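MDM10 isoform 1 (Saccharomyces cerevisiae, PDB 7BTX) forms part of the ERMES tether that joins the endoplasmic reticulum to mitochondria and takes part in late assembly of the outer-membrane TOM translocase. Local coordinates at residues Leu141-Met146 / Glu154-Lys159; Ser150-Ala155 / Val172-Glu177; Phe167-Val172 / Asn180-Tyr185; Thr201-Cys206 / Gly240-Ser245. All coordinates share one frame; numbering follows the deposited sequence.

Interaction 1: Leu141-Met146 / Glu154-Lys159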
# COMPACT_ATOMS: atom_id res chain seq x y z
N LEU D 141 -19.26 -31.26 15.28
CA LEU D 141 -18.16 -30.63 14.56
C LEU D 141 -17.90 -29.28 15.20
O LEU D 141 -18.83 -28.52 15.44
CB LEU D 141 -18.47 -30.47 13.07
CG LEU D 141 -17.38 -29.89 12.17
CD1 LEU D 141 -17.38 -30.61 10.88
CD2 LEU D 141 -17.62 -28.43 11.87
N TYR D 142 -16.63 -29.00 15.47
CA TYR D 142 -16.20 -27.70 15.93
C TYR D 142 -15.18 -27.14 14.96
O TYR D 142 -14.21 -27.81 14.61
CB TYR D 142 -15.60 -27.78 17.33
CG TYR D 142 -16.58 -28.29 18.36
CD1 TYR D 142 -16.66 -29.64 18.66
CD2 TYR D 142 -17.43 -27.42 19.01
CE1 TYR D 142 -17.56 -30.11 19.58
CE2 TYR D 142 -18.33 -27.88 19.94
CZ TYR D 142 -18.39 -29.22 20.22
OH TYR D 142 -19.29 -29.67 21.15
N TYR D 143 -15.42 -25.92 14.50
CA TYR D 143 -14.57 -25.32 13.49
C TYR D 143 -14.40 -23.85 13.84
O TYR D 143 -15.38 -23.20 14.19
CB TYR D 143 -15.16 -25.49 12.10
CG TYR D 143 -14.50 -24.65 11.03
CD1 TYR D 143 -13.30 -25.03 10.47
CD2 TYR D 143 -15.10 -23.48 10.57
CE1 TYR D 143 -12.69 -24.28 9.49
CE2 TYR D 143 -14.50 -22.72 9.60
CZ TYR D 143 -13.30 -23.12 9.07
OH TYR D 143 -12.72 -22.36 8.10
N GLY D 144 -13.18 -23.35 13.75
CA GLY D 144 -12.92 -21.94 13.91
C GLY D 144 -11.75 -21.54 13.04
O GLY D 144 -10.91 -22.36 12.69
N ARG D 145 -11.72 -20.27 12.68
CA ARG D 145 -10.67 -19.78 11.80
C ARG D 145 -10.45 -18.30 12.01
O ARG D 145 -11.41 -17.52 12.02
CB ARG D 145 -11.02 -20.06 10.34
CG ARG D 145 -10.02 -19.54 9.37
CD ARG D 145 -10.54 -19.66 7.99
NE ARG D 145 -9.98 -20.81 7.30
CZ ARG D 145 -10.04 -20.98 5.99
NH1 ARG D 145 -10.64 -20.08 5.24
NH2 ARG D 145 -9.51 -22.05 5.44
N MET D 146 -9.19 -17.90 12.17
CA MET D 146 -8.82 -16.49 12.17
C MET D 146 -8.03 -16.19 10.91
O MET D 146 -7.22 -17.00 10.48
CB MET D 146 -8.03 -16.09 13.43
CG MET D 146 -6.68 -16.73 13.62
SD MET D 146 -5.81 -16.10 15.07
CE MET D 146 -6.68 -16.92 16.39
N GLU D 154 -14.04 -16.46 12.30
CA GLU D 154 -15.23 -17.17 11.86
C GLU D 154 -15.31 -18.47 12.63
O GLU D 154 -14.28 -18.99 13.09
CB GLU D 154 -15.21 -17.40 10.34
CG GLU D 154 -14.58 -18.68 9.88
CD GLU D 154 -14.57 -18.80 8.37
OE1 GLU D 154 -14.89 -17.79 7.71
OE2 GLU D 154 -14.24 -19.88 7.85
N ALA D 155 -16.50 -18.99 12.84
CA ALA D 155 -16.68 -20.19 13.64
C ALA D 155 -17.90 -20.95 13.16
O ALA D 155 -18.77 -20.40 12.49
CB ALA D 155 -16.81 -19.85 15.13
N MET D 156 -17.94 -22.24 13.50
CA MET D 156 -19.07 -23.09 13.14
C MET D 156 -19.13 -24.29 14.07
O MET D 156 -18.16 -25.04 14.19
CB MET D 156 -18.96 -23.56 11.70
CG MET D 156 -20.13 -24.41 11.26
SD MET D 156 -20.12 -24.79 9.51
CE MET D 156 -18.66 -25.81 9.41
N ILE D 157 -20.27 -24.49 14.73
CA ILE D 157 -20.51 -25.66 15.55
C ILE D 157 -21.70 -26.39 14.96
O ILE D 157 -22.74 -25.78 14.70
CB ILE D 157 -20.80 -25.27 17.02
CG1 ILE D 157 -19.67 -24.41 17.58
CG2 ILE D 157 -20.97 -26.50 17.87
CD1 ILE D 157 -20.06 -23.66 18.80
N ILE D 158 -21.55 -27.69 14.73
CA ILE D 158 -22.63 -28.54 14.25
C ILE D 158 -22.86 -29.58 15.33
O ILE D 158 -21.91 -30.17 15.85
CB ILE D 158 -22.31 -29.21 12.91
CG1 ILE D 158 -21.82 -28.19 11.90
CG2 ILE D 158 -23.52 -29.90 12.36
CD1 ILE D 158 -21.24 -28.83 10.68
N LYS D 159 -24.12 -29.80 15.69
CA LYS D 159 -24.51 -30.82 16.65
C LYS D 159 -25.63 -31.63 16.04
O LYS D 159 -26.70 -31.09 15.76
CB LYS D 159 -24.98 -30.20 17.97
CG LYS D 159 -24.02 -29.22 18.63
CD LYS D 159 -22.82 -29.93 19.19
CE LYS D 159 -23.20 -30.75 20.41
NZ LYS D 159 -22.02 -31.50 20.91

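Interaction 2: Ser150-Ala155 / Val172-Glu177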
# COMPACT_ATOMS: atom_id res chain seq x y z
N SER D 150 -5.94 -9.55 8.94
CA SER D 150 -7.25 -8.94 9.11
C SER D 150 -7.79 -9.04 10.52
O SER D 150 -8.62 -8.20 10.88
CB SER D 150 -8.24 -9.60 8.15
OG SER D 150 -7.80 -9.49 6.82
N SER D 151 -7.34 -10.03 11.29
CA SER D 151 -7.90 -10.41 12.60
C SER D 151 -9.40 -10.69 12.50
O SER D 151 -10.17 -10.38 13.41
CB SER D 151 -7.59 -9.37 13.68
OG SER D 151 -8.19 -8.12 13.41
N ASP D 152 -9.82 -11.28 11.38
CA ASP D 152 -11.22 -11.59 11.14
C ASP D 152 -11.50 -13.04 11.52
O ASP D 152 -10.87 -13.96 11.00
CB ASP D 152 -11.57 -11.36 9.68
CG ASP D 152 -11.89 -9.91 9.37
OD1 ASP D 152 -11.75 -9.07 10.29
OD2 ASP D 152 -12.27 -9.61 8.23
N LEU D 153 -12.46 -13.23 12.41
CA LEU D 153 -12.75 -14.53 12.97
C LEU D 153 -13.95 -15.14 12.26
O LEU D 153 -14.79 -14.44 11.69
CB LEU D 153 -13.03 -14.43 14.48
CG LEU D 153 -11.92 -14.40 15.54
CD1 LEU D 153 -11.11 -15.66 15.49
CD2 LEU D 153 -11.03 -13.19 15.42
N GLU D 154 -14.04 -16.46 12.30
CA GLU D 154 -15.23 -17.17 11.86
C GLU D 154 -15.31 -18.47 12.63
O GLU D 154 -14.28 -18.99 13.09
CB GLU D 154 -15.21 -17.40 10.34
CG GLU D 154 -14.58 -18.68 9.88
CD GLU D 154 -14.57 -18.80 8.37
OE1 GLU D 154 -14.89 -17.79 7.71
OE2 GLU D 154 -14.24 -19.88 7.85
N ALA D 155 -16.50 -18.99 12.84
CA ALA D 155 -16.68 -20.19 13.64
C ALA D 155 -17.90 -20.95 13.16
O ALA D 155 -18.77 -20.40 12.49
CB ALA D 155 -16.81 -19.85 15.13
N VAL D 172 -19.44 -15.09 12.54
CA VAL D 172 -18.48 -14.36 11.72
C VAL D 172 -18.22 -13.03 12.41
O VAL D 172 -19.17 -12.30 12.71
CB VAL D 172 -18.98 -14.17 10.28
CG1 VAL D 172 -18.26 -13.03 9.61
CG2 VAL D 172 -18.80 -15.42 9.45
N SER D 173 -16.96 -12.71 12.67
CA SER D 173 -16.59 -11.53 13.47
C SER D 173 -15.46 -10.77 12.79
O SER D 173 -14.30 -11.14 12.89
CB SER D 173 -16.21 -11.96 14.88
OG SER D 173 -15.79 -10.86 15.66
N SER D 174 -15.81 -9.68 12.11
CA SER D 174 -14.81 -8.75 11.61
C SER D 174 -14.54 -7.66 12.64
O SER D 174 -15.46 -7.17 13.30
CB SER D 174 -15.26 -8.14 10.29
OG SER D 174 -15.41 -9.13 9.29
N PHE D 175 -13.28 -7.25 12.77
CA PHE D 175 -12.92 -6.20 13.71
C PHE D 175 -13.10 -4.80 13.14
O PHE D 175 -13.85 -4.00 13.71
CB PHE D 175 -11.48 -6.36 14.21
CG PHE D 175 -11.32 -7.36 15.33
CD1 PHE D 175 -12.42 -8.04 15.84
CD2 PHE D 175 -10.08 -7.58 15.90
CE1 PHE D 175 -12.28 -8.94 16.87
CE2 PHE D 175 -9.93 -8.49 16.94
CZ PHE D 175 -11.04 -9.17 17.42
N LYS D 176 -12.42 -4.47 12.05
CA LYS D 176 -12.81 -3.34 11.22
C LYS D 176 -13.56 -3.89 10.02
O LYS D 176 -13.50 -5.09 9.74
CB LYS D 176 -11.61 -2.49 10.80
CG LYS D 176 -10.56 -3.19 9.96
CD LYS D 176 -9.47 -2.21 9.58
CE LYS D 176 -8.65 -1.81 10.80
NZ LYS D 176 -7.50 -0.93 10.45
N GLU D 177 -14.21 -2.98 9.28
CA GLU D 177 -15.43 -3.28 8.53
C GLU D 177 -16.33 -4.03 9.50
O GLU D 177 -16.67 -5.20 9.28
CB GLU D 177 -15.15 -4.06 7.24
CG GLU D 177 -16.31 -4.17 6.26
CD GLU D 177 -15.96 -5.03 5.06
OE1 GLU D 177 -14.84 -5.58 5.03
OE2 GLU D 177 -16.80 -5.14 4.14

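Interaction 3: Phe167-Val172 / Asn180-Tyr185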
# COMPACT_ATOMS: atom_id res chain seq x y z
N PHE D 167 -28.46 -29.27 14.82
CA PHE D 167 -28.33 -27.89 15.24
C PHE D 167 -27.03 -27.34 14.68
O PHE D 167 -26.06 -28.08 14.53
CB PHE D 167 -28.34 -27.76 16.77
CG PHE D 167 -28.18 -26.35 17.26
CD1 PHE D 167 -29.19 -25.42 17.10
CD2 PHE D 167 -27.00 -25.96 17.87
CE1 PHE D 167 -29.03 -24.13 17.54
CE2 PHE D 167 -26.84 -24.66 18.32
CZ PHE D 167 -27.86 -23.75 18.15
N MET D 168 -27.02 -26.05 14.35
CA MET D 168 -25.85 -25.44 13.75
C MET D 168 -25.71 -24.01 14.21
O MET D 168 -26.69 -23.28 14.29
CB MET D 168 -25.94 -25.46 12.23
CG MET D 168 -25.39 -26.69 11.57
SD MET D 168 -25.21 -26.40 9.82
CE MET D 168 -24.44 -24.79 9.85
N LEU D 169 -24.48 -23.61 14.52
CA LEU D 169 -24.14 -22.23 14.79
C LEU D 169 -23.12 -21.77 13.76
O LEU D 169 -22.34 -22.57 13.24
CB LEU D 169 -23.55 -22.07 16.19
CG LEU D 169 -24.52 -21.71 17.31
CD1 LEU D 169 -23.98 -22.21 18.62
CD2 LEU D 169 -24.71 -20.22 17.36
N LYS D 170 -23.15 -20.48 13.44
CA LYS D 170 -22.24 -19.94 12.43
C LYS D 170 -21.96 -18.49 12.78
O LYS D 170 -22.74 -17.60 12.45
CB LYS D 170 -22.83 -20.06 11.04
CG LYS D 170 -22.34 -21.22 10.22
CD LYS D 170 -23.18 -21.37 8.98
CE LYS D 170 -22.52 -22.24 7.94
NZ LYS D 170 -23.44 -22.55 6.81
N GLY D 171 -20.83 -18.26 13.44
CA GLY D 171 -20.40 -16.92 13.76
C GLY D 171 -19.37 -16.39 12.78
O GLY D 171 -18.56 -17.13 12.23
N VAL D 172 -19.44 -15.09 12.54
CA VAL D 172 -18.48 -14.36 11.72
C VAL D 172 -18.22 -13.03 12.41
O VAL D 172 -19.17 -12.30 12.71
CB VAL D 172 -18.98 -14.17 10.28
CG1 VAL D 172 -18.26 -13.03 9.61
CG2 VAL D 172 -18.80 -15.42 9.45
N ASN D 180 -20.48 -8.22 13.50
CA ASN D 180 -20.61 -9.42 14.31
C ASN D 180 -21.94 -10.10 13.99
O ASN D 180 -23.01 -9.57 14.28
CB ASN D 180 -20.53 -9.10 15.80
CG ASN D 180 -19.11 -8.79 16.26
OD1 ASN D 180 -18.87 -8.58 17.45
ND2 ASN D 180 -18.17 -8.76 15.33
N VAL D 181 -21.86 -11.28 13.37
CA VAL D 181 -23.04 -11.98 12.89
C VAL D 181 -23.06 -13.39 13.46
O VAL D 181 -22.10 -14.14 13.28
CB VAL D 181 -23.07 -12.00 11.35
CG1 VAL D 181 -24.09 -13.00 10.85
CG2 VAL D 181 -23.39 -10.63 10.81
N LEU D 182 -24.14 -13.76 14.13
CA LEU D 182 -24.25 -15.06 14.79
C LEU D 182 -25.59 -15.67 14.44
O LEU D 182 -26.63 -15.24 14.94
CB LEU D 182 -24.11 -14.91 16.30
CG LEU D 182 -24.12 -16.21 17.09
CD1 LEU D 182 -22.90 -17.02 16.74
CD2 LEU D 182 -24.16 -15.89 18.56
N THR D 183 -25.58 -16.70 13.58
CA THR D 183 -26.79 -17.29 13.06
C THR D 183 -26.93 -18.74 13.51
O THR D 183 -25.94 -19.47 13.59
CB THR D 183 -26.83 -17.25 11.54
OG1 THR D 183 -25.95 -18.25 11.03
CG2 THR D 183 -26.39 -15.91 11.02
N CYS D 184 -28.16 -19.15 13.78
CA CYS D 184 -28.49 -20.49 14.22
C CYS D 184 -29.31 -21.22 13.16
O CYS D 184 -30.11 -20.61 12.45
CB CYS D 184 -29.28 -20.46 15.54
SG CYS D 184 -28.39 -19.74 16.92
N TYR D 185 -29.11 -22.53 13.06
CA TYR D 185 -29.81 -23.35 12.08
C TYR D 185 -30.31 -24.60 12.81
O TYR D 185 -29.53 -25.52 13.05
CB TYR D 185 -28.93 -23.76 10.91
CG TYR D 185 -28.39 -22.65 10.05
CD1 TYR D 185 -27.30 -21.90 10.45
CD2 TYR D 185 -28.95 -22.38 8.81
CE1 TYR D 185 -26.81 -20.90 9.67
CE2 TYR D 185 -28.46 -21.37 8.02
CZ TYR D 185 -27.38 -20.64 8.46
OH TYR D 185 -26.87 -19.63 7.69

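Interaction 4: Thr201-Cys206 / Gly240-Ser245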
# COMPACT_ATOMS: atom_id res chain seq x y z
N THR D 201 -28.66 -12.84 13.26
CA THR D 201 -28.51 -11.59 13.98
C THR D 201 -28.12 -10.49 13.00
O THR D 201 -27.42 -9.53 13.35
CB THR D 201 -27.50 -11.74 15.13
OG1 THR D 201 -27.68 -13.03 15.73
CG2 THR D 201 -27.78 -10.74 16.25
N SER D 202 -28.53 -10.64 11.74
CA SER D 202 -28.23 -9.61 10.75
C SER D 202 -29.12 -8.40 10.95
O SER D 202 -28.64 -7.31 11.30
CB SER D 202 -28.39 -10.18 9.33
OG SER D 202 -29.66 -10.78 9.18
N ASP D 203 -30.43 -8.56 10.76
CA ASP D 203 -31.33 -7.53 11.26
C ASP D 203 -31.85 -7.98 12.62
O ASP D 203 -31.44 -7.46 13.66
CB ASP D 203 -32.50 -7.33 10.29
CG ASP D 203 -32.18 -6.34 9.19
OD1 ASP D 203 -31.06 -5.77 9.20
OD2 ASP D 203 -33.04 -6.13 8.31
N LEU D 204 -32.76 -8.96 12.60
CA LEU D 204 -32.93 -9.95 13.66
C LEU D 204 -33.41 -11.25 13.04
O LEU D 204 -34.20 -11.97 13.66
CB LEU D 204 -33.90 -9.48 14.74
CG LEU D 204 -33.27 -8.91 16.02
CD1 LEU D 204 -34.31 -8.77 17.11
CD2 LEU D 204 -32.11 -9.77 16.49
N LEU D 205 -32.94 -11.54 11.83
CA LEU D 205 -33.64 -12.32 10.81
C LEU D 205 -34.00 -13.73 11.26
O LEU D 205 -33.13 -14.58 11.45
CB LEU D 205 -32.76 -12.39 9.57
CG LEU D 205 -33.25 -13.14 8.34
CD1 LEU D 205 -34.32 -12.34 7.62
CD2 LEU D 205 -32.10 -13.43 7.42
N CYS D 206 -35.30 -13.97 11.41
CA CYS D 206 -35.84 -15.30 11.61
C CYS D 206 -36.31 -15.84 10.27
O CYS D 206 -36.62 -15.08 9.35
CB CYS D 206 -37.00 -15.29 12.61
SG CYS D 206 -37.65 -16.92 13.01
N GLY D 240 -37.05 -10.11 8.70
CA GLY D 240 -36.12 -9.41 9.56
C GLY D 240 -36.82 -8.54 10.58
O GLY D 240 -37.42 -7.52 10.22
N LEU D 241 -36.73 -8.89 11.86
CA LEU D 241 -37.62 -8.37 12.88
C LEU D 241 -37.34 -6.94 13.34
O LEU D 241 -38.03 -6.45 14.24
CB LEU D 241 -37.59 -9.29 14.10
CG LEU D 241 -38.30 -10.63 13.92
CD1 LEU D 241 -37.80 -11.63 14.94
CD2 LEU D 241 -39.79 -10.45 14.04
N VAL D 242 -36.35 -6.25 12.77
CA VAL D 242 -36.12 -4.84 13.08
C VAL D 242 -36.44 -3.94 11.89
O VAL D 242 -36.68 -2.74 12.05
CB VAL D 242 -34.68 -4.59 13.60
CG1 VAL D 242 -34.33 -5.56 14.71
CG2 VAL D 242 -33.65 -4.63 12.48
N SER D 243 -36.44 -4.51 10.69
CA SER D 243 -36.88 -3.76 9.52
C SER D 243 -38.29 -4.12 9.09
O SER D 243 -38.91 -3.37 8.33
CB SER D 243 -35.93 -3.99 8.34
OG SER D 243 -36.00 -5.33 7.89
N LEU D 244 -38.79 -5.27 9.54
CA LEU D 244 -40.07 -5.91 9.20
C LEU D 244 -40.15 -6.20 7.70
O LEU D 244 -41.26 -6.28 7.17
CB LEU D 244 -41.30 -5.10 9.64
CG LEU D 244 -41.74 -5.20 11.10
CD1 LEU D 244 -40.84 -4.41 12.05
CD2 LEU D 244 -43.19 -4.76 11.26
N SER D 245 -39.03 -6.35 7.02
CA SER D 245 -39.01 -6.60 5.58
C SER D 245 -39.08 -8.09 5.32
O SER D 245 -38.09 -8.80 5.55
CB SER D 245 -37.74 -6.02 4.97
OG SER D 245 -36.67 -6.93 5.10

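Interaction 1: Leu141-Met146 / Glu154-Lys159
Y143 reaches from strand 141-146 to M156 and E154 of strand 154-159, which runs antiparallel to it (178° between their directions). Its CG stands anti to the backbone N (chi1 168°), and the ring shares a sheet face with L141, R145, E154, M156 and I158. At the root, Y143 CB lies 3.7 Å from M156 O; next, Y143 CD2 lies 4.0 Å from M156 CB. Farther out, E154 OE2 sits at the ring edge, in its plane, 3.3 Å from Y143 CE2. At the tip, Y143 OH donates to the anti lone pair of E154 OE2 over 2.9 Å, with ring and carboxylate planes 53° apart. The same hydroxyl lies 3.2 Å above one face of the R145 guanidinium, whose nitrogens bond to Y147 and S72. R145 NE and E154 OE2, 4.4 Å apart, probably attract by charge alone. A phenylalanine in place of Y143 would probably leave the buried E154 carboxylate without this donor. The reverse face carries Y142, whose CE2 touches I157 CG2 at 3.6 Å. Helix 5-16 packs on L141, Y143 and I158, strand 68-76 flanks the first strand, and strand 165-174 the second.

Interaction 2: Ser150-Ala155 / Val172-Glu177
L153 and S173 form an antiparallel hydrogen-bonded pair, with L153 N to S173 O at 2.8 Å and S173 N to L153 O at 2.9 Å, the latter almost straight at 178°. Beyond this pair the side chain of D152 takes over the bridging. With its CG anti to its own carbonyl carbon (chi1 -83°), the carboxylate spans the end of the opposite strand and the start of its loop: F175 N gives D152 OD1 a weak bond of 3.4 Å, and S174 OG gives D152 OD2 another weak one of 3.3 Å. An alanine in place of D152 would probably strip both donors of this acceptor and let the S174 hydroxyl turn. The F175 ring meets S151 instead: S151 O lies 3.7 Å above one ring face, offset toward the rim, while S151 OG comes within 3.2 Å of F175 CD2. That hydroxyl also donates to S150 O, 2.6 Å away. At the other end, V172 CG2 packs on E154 CB at 4.2 Å. S151 and D152 both face Y147, which defines a G1 beta bulge; S151 has the positive phi (54°) expected at its first position. Bulge and loop together close the ends of neighbouring hairpins in the up-and-down meander of a mitochondrial beta-barrel.

Interaction 3: Phe167-Val172 / Asn180-Tyr185
Y185 has its CG anti to its own carbonyl carbon (chi1 -62°), which lays the ring beside M168 and K170, and M168 bends at its last torsion (46°) to swing CE back toward that ring. The closest approach of this methyl is to Y185 CD1, at 4.1 Å. M168 SD stands 5.5 Å from the centroid of the Y185 ring, an oblique Met-aromatic contact. K170 CD touches Y185 CE1 at 3.7 Å, and the two side chains cross obliquely. Strands 167-172 and 180-185 are the arms of an antiparallel hairpin, 165° apart in direction, within the meander expected of a mitochondrial outer-membrane beta-barrel. Its backbone ladder includes the pairs K170 with T183 and V172 with V181; V172 N reaches V181 O at 2.9 Å. Helix 5-16 packs against M168 and K170, on the same face as Y185. On the reverse face L169 CD2 fits between two partners of the other strand, L182 CD1 and C184 SG, each 3.7 Å away. L182 CD1 also lies 3.9 Å from G171 CA, where no side chain intervenes. C184 SG stands obliquely to the F167 ring, 5.4 Å from its centroid.

Interaction 4: Thr201-Cys206 / Gly240-Ser245
L204 forms the apolar centre with L241 and V242: its CB meets L241 CB at 3.7 Å, and its CG meets V242 CG1 at the same separation. The side chains of L204 and V242 cross at about a right angle, and the V242 CG1 methyl lies against CB, CG and CD1 of L204. V242 also uses its second branch. CG1 stands anti to the carbonyl carbon (chi1 -50°) and faces L204, while CG2 lies 3.7 Å from D203 CB, which places the valine across D203 and L204. On another side of this cluster, L205 sends CD1 to within 3.7 Å of G240 N, next to the backbone of a residue that has no side chain of its own. Outward from V242 the contact becomes polar. D203 OD2 lies 3.1 Å from S243 OG; S245 OG is a further, weak partner of that hydroxyl. The loop 240-245 is itself closed by a backbone bond from L244 N to G240 O of 2.7 Å, the defining bond of an alpha turn. This turn links strands 230-240 and 245-258 as the end loop of a hairpin, and segment 201-206 is the connection from strand 194-199 to strand 209-211. The arrangement is therefore loop-to-loop packing between neighbouring strand connections, as in the loops of a beta-barrel.

How the interactions relate
Interactions 1, 2 and 3 lie in one sheet, where strands 140-147, 152-162, 165-174 and 179-189 follow each other in chain order. Interactions 1 and 2 share E154 and A155, and interactions 2 and 3 share V172; in both cases the centres are 14 Å apart. Interactions 1 and 3, with centres 9 Å apart, are joined directly, because strands 152-162 and 165-174 are neighbours, by probable backbone bonds such as L169 N to I157 O at 2.8 Å. Interaction 4 comes last in the chain, 15 Å from interaction 3 between centres, and is linked to it by a probable hydrogen bond from T201 OG1 to L182 O. Interactions 1 to 3 thus form one run of adjacent strands, consistent with a membrane-barrel wall, with interaction 4 in loops beside it.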